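Decapping nuclease RAI1 (Candida albicans, PDB 5BUD) removes the NAD cap from the 5' end of capped RNAs with the help of divalent metal ions, and binds and stimulates the exoribonuclease RAT1. Local coordinates at residues Ser208-Gly213 and Leu219-Glu224; Pro20-Ser25 and Asn241-Leu246. One frame throughout, in Å; residues are numbered along the deposited sequence.

Contact 1: Ser208-Gly213 and Leu219-Glu224; sequences SVIRTG and LVLAGE. With MN (manganese (II) ion), chain F.
Six backbone hydrogen bonds tie Ser-208-Gly-213 to Leu-219-Glu-224 as the two arms of an antiparallel beta hairpin, the short segments running at 153° with their axes 4.7 Å apart at closest. Ser-208 with Gly-223, Ile-210 with Leu-221 and Thr-212 with Leu-219 are the hydrogen-bonded pairs, each closed by two N-H...O bonds; Val-209 with Ala-222 and Arg-211 with Val-220 are the non-hydrogen-bonded pairs between them. At the non-hydrogen-bonded pairs CA-H...O contacts form, the shortest from Val-220 CA to Ile-210 O at 3.1 Å.

On the face of the hairpin that carries Val-209, Arg-211, Val-220 and Ala-222, the diagonal valine pair is pressed hard together, CG1 of Val-209 lying 3.5 Å from CG1 of Val-220. In both residues CG1 is anti to the backbone N, which turns the two methyls toward each other across the strands. The second branch of Val-209, CG2, rests against Ala-222 CB at 4.0 Å, and Phe-24 and Tyr-26 of strand 21-28 also pack on this valine. The guanidinium of Arg-211 reaches past the hairpin to Ser-97.

On the other face, Ile-210 sets CG1 between its backbone N and carbonyl carbon (chi1 65°), bringing it over Leu-221 O at 3.5 Å and 4.0 Å from Leu-221 CB, the two side chains crossing at a slant. Met-275 and Leu-274 of helix 255-275 cover Ile-210 and Leu-221 respectively, in the buried core of this PD-(D/E)XK nuclease.

Strand 217-228 carries the hairpin into the active site. Asp-226, phosphate oxygen OP2 of U1 of chain C and a water complete the ligands seen around one manganese, to which Glu-224 contributes OE1 at 2.3 Å; the same water donates a hydrogen bond to Glu-224 O.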
loop_
_atom_site.group_PDB
_atom_site.type_symbol
_atom_site.label_atom_id
_atom_site.label_comp_id
_atom_site.label_asym_id
_atom_site.label_seq_id
_atom_site.Cartn_x
_atom_site.Cartn_y
_atom_site.Cartn_z
ATOM N N SER A 208 5.545 -6.017 5.835
ATOM C CA SER A 208 6.862 -6.243 5.312
ATOM C C SER A 208 7.534 -4.892 5.130
ATOM O O SER A 208 6.924 -3.926 4.659
ATOM C CB SER A 208 6.762 -6.932 3.956
ATOM O OG SER A 208 8.013 -7.313 3.449
ATOM N N VAL A 209 8.802 -4.841 5.482
ATOM C CA VAL A 209 9.654 -3.726 5.167
ATOM C C VAL A 209 10.701 -4.211 4.195
ATOM O O VAL A 209 11.469 -5.136 4.490
ATOM C CB VAL A 209 10.312 -3.131 6.418
ATOM C CG1 VAL A 209 11.237 -1.994 6.039
ATOM C CG2 VAL A 209 9.239 -2.596 7.332
ATOM N N ILE A 210 10.736 -3.561 3.029
ATOM C CA ILE A 210 11.588 -3.994 1.936
ATOM C C ILE A 210 12.526 -2.876 1.528
ATOM O O ILE A 210 12.237 -1.697 1.740
ATOM C CB ILE A 210 10.759 -4.430 0.706
ATOM C CG1 ILE A 210 9.980 -3.257 0.099
ATOM C CG2 ILE A 210 9.766 -5.518 1.093
ATOM C CD1 ILE A 210 9.898 -3.357 -1.389
ATOM N N ARG A 211 13.664 -3.269 0.967
ATOM C CA ARG A 211 14.588 -2.374 0.312
ATOM C C ARG A 211 14.426 -2.610 -1.212
ATOM O O ARG A 211 14.369 -3.738 -1.646
ATOM C CB ARG A 211 16.007 -2.717 0.743
ATOM C CG ARG A 211 17.088 -1.719 0.368
ATOM C CD ARG A 211 18.382 -2.041 1.120
ATOM N NE ARG A 211 19.495 -1.116 0.846
ATOM C CZ ARG A 211 20.325 -1.204 -0.199
ATOM N NH1 ARG A 211 20.178 -2.158 -1.118
ATOM N NH2 ARG A 211 21.314 -0.330 -0.332
ATOM N N THR A 212 14.345 -1.537 -1.983
ATOM C CA THR A 212 14.268 -1.613 -3.455
ATOM C C THR A 212 14.989 -0.380 -4.020
ATOM O O THR A 212 15.633 0.382 -3.289
ATOM C CB THR A 212 12.798 -1.714 -3.939
ATOM O OG1 THR A 212 12.713 -2.056 -5.351
ATOM C CG2 THR A 212 12.041 -0.410 -3.649
ATOM N N GLY A 213 14.926 -0.204 -5.330
ATOM C CA GLY A 213 15.567 0.938 -5.933
ATOM C C GLY A 213 15.014 1.174 -7.319
ATOM O O GLY A 213 14.318 0.324 -7.867
ATOM N N LEU A 219 15.296 2.948 -1.956
ATOM C CA LEU A 219 14.094 3.170 -1.148
ATOM C C LEU A 219 13.794 2.000 -0.255
ATOM O O LEU A 219 13.906 0.870 -0.687
ATOM C CB LEU A 219 12.875 3.398 -2.018
ATOM C CG LEU A 219 12.975 4.590 -2.970
ATOM C CD1 LEU A 219 13.326 4.066 -4.347
ATOM C CD2 LEU A 219 11.648 5.348 -2.984
ATOM N N VAL A 220 13.387 2.304 0.977
ATOM C CA VAL A 220 12.836 1.324 1.893
ATOM C C VAL A 220 11.348 1.612 2.022
ATOM O O VAL A 220 10.973 2.747 2.301
ATOM C CB VAL A 220 13.561 1.415 3.247
ATOM C CG1 VAL A 220 12.846 0.597 4.328
ATOM C CG2 VAL A 220 14.996 0.954 3.052
ATOM N N LEU A 221 10.508 0.607 1.789
ATOM C CA LEU A 221 9.040 0.775 1.826
ATOM C C LEU A 221 8.458 -0.195 2.816
ATOM O O LEU A 221 8.813 -1.384 2.793
ATOM C CB LEU A 221 8.395 0.447 0.473
ATOM C CG LEU A 221 8.918 1.198 -0.748
ATOM C CD1 LEU A 221 8.215 0.710 -1.993
ATOM C CD2 LEU A 221 8.768 2.701 -0.590
ATOM N N ALA A 222 7.533 0.295 3.647
ATOM C CA ALA A 222 6.763 -0.567 4.535
ATOM C C ALA A 222 5.388 -0.774 3.921
ATOM O O ALA A 222 4.750 0.175 3.512
ATOM C CB ALA A 222 6.646 0.061 5.930
ATOM N N GLY A 223 4.938 -2.020 3.836
ATOM C CA GLY A 223 3.632 -2.299 3.302
ATOM C C GLY A 223 3.014 -3.535 3.886
ATOM O O GLY A 223 3.691 -4.505 4.225
ATOM N N GLU A 224 1.706 -3.496 3.959
ATOM C CA GLU A 224 0.959 -4.571 4.546
ATOM C C GLU A 224 0.759 -5.665 3.497
ATOM O O GLU A 224 0.555 -5.364 2.328
ATOM C CB GLU A 224 -0.331 -4.010 5.099
ATOM C CG GLU A 224 -1.148 -4.969 5.928
ATOM C CD GLU A 224 -2.411 -5.401 5.217
ATOM O OE1 GLU A 224 -2.548 -5.077 4.013
ATOM O OE2 GLU A 224 -3.254 -6.051 5.870
HETATM MN MN MN F . -4.056 -5.626 2.354
HETATM O O HOH W 1 -1.948 -5.076 0.997
#

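Contact 2: Pro20-Ser25 and Asn241-Leu246; sequences PRELFS and NHYVEL. With MN (manganese (II) ion), chain E; nucleotides of chain C.
Glu-22 holds CG anti to its backbone N (chi1 178°) and stays extended beyond CG, so that its carboxylate reaches Tyr-243, whose ring is swung beside its own backbone N by a chi1 of -67°. The two side chains meet at about a right angle. Tyr-243 OH donates to Glu-22 OE1 over a very short 2.4 Å, below the ordinary hydrogen-bond range and so of doubtful exact length. OE1 lies in the ring plane, at the edge, and also comes within 3.2 Å of Tyr-243 CE2; the carboxylate plane is turned 23° from that of the ring. The second oxygen, OE2, stays 3.5 Å from Tyr-243 OH and leaves the bond to OE1.

Both polar groups are buried and have further partners. Ser-208 OG also hydrogen-bonds to OE1 of Glu-22, while the hydroxyls of Tyr-206 and Tyr-243 are hydrogen-bonded. This small network spans two strands far apart in sequence, strand 21-28 and strand 243-250, with 96 Å² buried directly between the segments. Near Glu-22, Leu-23 and Phe-24 both face Val-209 in a classic beta bulge.

Beyond Tyr-243 the strand enters the catalytic centre. Glu-245 bends at its second torsion and gives OE1 to a manganese at 2.1 Å; Leu-246 binds the same ion through its backbone O at 2.2 Å. Asp-226, a water and oxygens OP1 and OP2 of the 5' phosphate of U1 of chain C complete the coordination. An acidic side chain followed by a backbone carbonyl, joined by an aspartate from the preceding strand, is characteristic of the metal site of PD-(D/E)XK nucleases.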
loop_
_atom_site.group_PDB
_atom_site.type_symbol
_atom_site.label_atom_id
_atom_site.label_comp_id
_atom_site.label_asym_id
_atom_site.label_seq_id
_atom_site.Cartn_x
_atom_site.Cartn_y
_atom_site.Cartn_z
ATOM N N PRO A 20 13.320 -6.026 -5.537
ATOM C CA PRO A 20 13.133 -5.739 -4.108
ATOM C C PRO A 20 13.485 -6.938 -3.230
ATOM O O PRO A 20 13.362 -8.080 -3.675
ATOM C CB PRO A 20 11.634 -5.427 -3.990
ATOM C CG PRO A 20 11.085 -5.507 -5.370
ATOM C CD PRO A 20 12.040 -6.254 -6.210
ATOM N N ARG A 21 13.864 -6.666 -1.983
ATOM C CA ARG A 21 14.179 -7.724 -1.009
ATOM C C ARG A 21 13.607 -7.320 0.329
ATOM O O ARG A 21 13.743 -6.165 0.724
ATOM C CB ARG A 21 15.697 -7.891 -0.866
ATOM C CG ARG A 21 16.436 -8.167 -2.156
ATOM C CD ARG A 21 15.984 -9.464 -2.822
ATOM N NE ARG A 21 16.919 -9.912 -3.856
ATOM C CZ ARG A 21 16.627 -10.789 -4.818
ATOM N NH1 ARG A 21 15.416 -11.331 -4.911
ATOM N NH2 ARG A 21 17.554 -11.125 -5.704
ATOM N N GLU A 22 12.950 -8.247 1.020
ATOM C CA GLU A 22 12.470 -7.961 2.364
ATOM C C GLU A 22 13.681 -7.836 3.287
ATOM O O GLU A 22 14.586 -8.656 3.220
ATOM C CB GLU A 22 11.582 -9.084 2.869
ATOM C CG GLU A 22 11.088 -8.885 4.293
ATOM C CD GLU A 22 10.010 -9.867 4.675
ATOM O OE1 GLU A 22 8.932 -9.859 4.038
ATOM O OE2 GLU A 22 10.233 -10.639 5.626
ATOM N N LEU A 23 13.652 -6.833 4.166
ATOM C CA LEU A 23 14.649 -6.654 5.220
ATOM C C LEU A 23 14.161 -7.331 6.488
ATOM O O LEU A 23 14.890 -8.119 7.086
ATOM C CB LEU A 23 14.900 -5.158 5.476
ATOM C CG LEU A 23 15.372 -4.326 4.268
ATOM C CD1 LEU A 23 15.595 -2.859 4.639
ATOM C CD2 LEU A 23 16.632 -4.918 3.643
ATOM N N PHE A 24 12.940 -7.009 6.909
ATOM C CA PHE A 24 12.322 -7.638 8.062
ATOM C C PHE A 24 10.818 -7.438 7.972
ATOM O O PHE A 24 10.332 -6.849 7.006
ATOM C CB PHE A 24 12.864 -7.016 9.378
ATOM C CG PHE A 24 12.592 -5.532 9.502
ATOM C CD1 PHE A 24 13.490 -4.618 9.025
ATOM C CD2 PHE A 24 11.420 -5.078 10.065
ATOM C CE1 PHE A 24 13.241 -3.274 9.098
ATOM C CE2 PHE A 24 11.160 -3.718 10.164
ATOM C CZ PHE A 24 12.066 -2.816 9.668
ATOM N N SER A 25 10.100 -7.904 8.997
ATOM C CA SER A 25 8.683 -7.715 9.119
ATOM C C SER A 25 8.301 -7.415 10.551
ATOM O O SER A 25 9.086 -7.631 11.466
ATOM C CB SER A 25 7.951 -8.975 8.699
ATOM O OG SER A 25 8.421 -10.068 9.451
ATOM N N ASN A 241 8.846 -13.275 -3.033
ATOM C CA ASN A 241 8.349 -14.111 -4.108
ATOM C C ASN A 241 7.136 -14.976 -3.763
ATOM O O ASN A 241 6.471 -15.452 -4.668
ATOM C CB ASN A 241 9.482 -15.000 -4.664
ATOM C CG ASN A 241 10.500 -14.218 -5.493
ATOM O OD1 ASN A 241 10.252 -13.101 -5.894
ATOM N ND2 ASN A 241 11.655 -14.821 -5.755
ATOM N N HIS A 242 6.835 -15.155 -2.468
ATOM C CA HIS A 242 5.708 -15.968 -2.046
ATOM C C HIS A 242 4.491 -15.206 -1.516
ATOM O O HIS A 242 3.496 -15.822 -1.132
ATOM C CB HIS A 242 6.209 -17.012 -1.032
ATOM C CG HIS A 242 7.042 -18.068 -1.669
ATOM N ND1 HIS A 242 6.535 -19.296 -2.016
ATOM C CD2 HIS A 242 8.312 -18.040 -2.124
ATOM C CE1 HIS A 242 7.470 -19.990 -2.643
ATOM N NE2 HIS A 242 8.560 -19.252 -2.708
ATOM N N TYR A 243 4.556 -13.878 -1.521
ATOM C CA TYR A 243 3.448 -13.058 -1.039
ATOM C C TYR A 243 2.360 -12.870 -2.102
ATOM O O TYR A 243 2.633 -12.953 -3.301
ATOM C CB TYR A 243 3.954 -11.691 -0.566
ATOM C CG TYR A 243 4.831 -11.699 0.679
ATOM C CD1 TYR A 243 4.722 -12.677 1.642
ATOM C CD2 TYR A 243 5.727 -10.670 0.907
ATOM C CE1 TYR A 243 5.519 -12.647 2.794
ATOM C CE2 TYR A 243 6.514 -10.630 2.040
ATOM C CZ TYR A 243 6.413 -11.633 2.980
ATOM O OH TYR A 243 7.208 -11.581 4.109
ATOM N N VAL A 244 1.140 -12.631 -1.628
ATOM C CA VAL A 244 -0.045 -12.473 -2.452
ATOM C C VAL A 244 -0.831 -11.270 -1.966
ATOM O O VAL A 244 -0.953 -11.009 -0.715
ATOM C CB VAL A 244 -0.963 -13.709 -2.357
ATOM C CG1 VAL A 244 -2.173 -13.554 -3.241
ATOM C CG2 VAL A 244 -0.205 -14.984 -2.692
ATOM N N GLU A 245 -1.378 -10.548 -2.940
ATOM C CA GLU A 245 -2.338 -9.476 -2.723
ATOM C C GLU A 245 -3.718 -9.919 -3.129
ATOM O O GLU A 245 -3.922 -10.450 -4.247
ATOM C CB GLU A 245 -1.929 -8.237 -3.530
ATOM C CG GLU A 245 -2.854 -7.036 -3.448
ATOM C CD GLU A 245 -3.018 -6.438 -2.061
ATOM O OE1 GLU A 245 -4.159 -5.981 -1.793
ATOM O OE2 GLU A 245 -2.027 -6.388 -1.266
ATOM N N LEU A 246 -4.673 -9.685 -2.235
ATOM C CA LEU A 246 -6.067 -10.008 -2.484
ATOM C C LEU A 246 -6.852 -8.767 -2.857
ATOM O O LEU A 246 -6.606 -7.680 -2.341
ATOM C CB LEU A 246 -6.704 -10.707 -1.251
ATOM C CG LEU A 246 -5.957 -11.974 -0.836
ATOM C CD1 LEU A 246 -6.634 -12.617 0.364
ATOM C CD2 LEU A 246 -5.901 -13.024 -1.952
HETATM MN MN MN E . -5.765 -6.652 -0.551
ATOM O OP3 U C 1 -5.425 -2.615 -0.308
ATOM P P U C 1 -6.139 -3.876 0.031
ATOM O OP1 U C 1 -6.715 -4.543 -1.175
ATOM O OP2 U C 1 -5.329 -4.748 0.953
ATOM O "O5'" U C 1 -7.368 -3.332 0.902
ATOM C "C5'" U C 1 -8.035 -4.222 1.810
ATOM C "C4'" U C 1 -9.510 -3.910 1.916
ATOM O "O4'" U C 1 -9.704 -2.755 2.770
ATOM C "C3'" U C 1 -10.258 -3.550 0.636
ATOM O "O3'" U C 1 -10.595 -4.721 -0.102
ATOM C "C2'" U C 1 -11.489 -2.867 1.220
ATOM O "O2'" U C 1 -12.391 -3.771 1.818
ATOM C "C1'" U C 1 -10.868 -2.062 2.365
ATOM N N1 U C 1 -10.501 -0.688 1.993
ATOM C C2 U C 1 -11.518 0.244 1.988
ATOM O O2 U C 1 -12.661 -0.030 2.288
ATOM N N3 U C 1 -11.133 1.516 1.650
ATOM C C4 U C 1 -9.867 1.942 1.306
ATOM O O4 U C 1 -9.685 3.125 1.022
ATOM C C5 U C 1 -8.870 0.915 1.317
ATOM C C6 U C 1 -9.214 -0.336 1.645
HETATM O O HOH W 2 -7.467 -7.503 0.455
#

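How the contacts relate
The centres of contacts 1 and 2 lie about 9 Å apart, and in sequence the hairpin of contact 1 is nested inside the loop closed by contact 2. Strand 205-214 pairs with strand 21-28 along one edge and with strand 217-228 along the other; strand 217-228 pairs in turn with 243-250. The two contacts join directly at the shared Ser-208 and Glu-22 junction and where Val-209 O lies 2.8 Å from Leu-23 N. Both lead to the RNA-bound manganese site: Glu-224 in contact 1 and Glu-245 with Leu-246 in contact 2 bind different ions, Asp-226 is a ligand of both, and OP2 of U1 of chain C bridges the two.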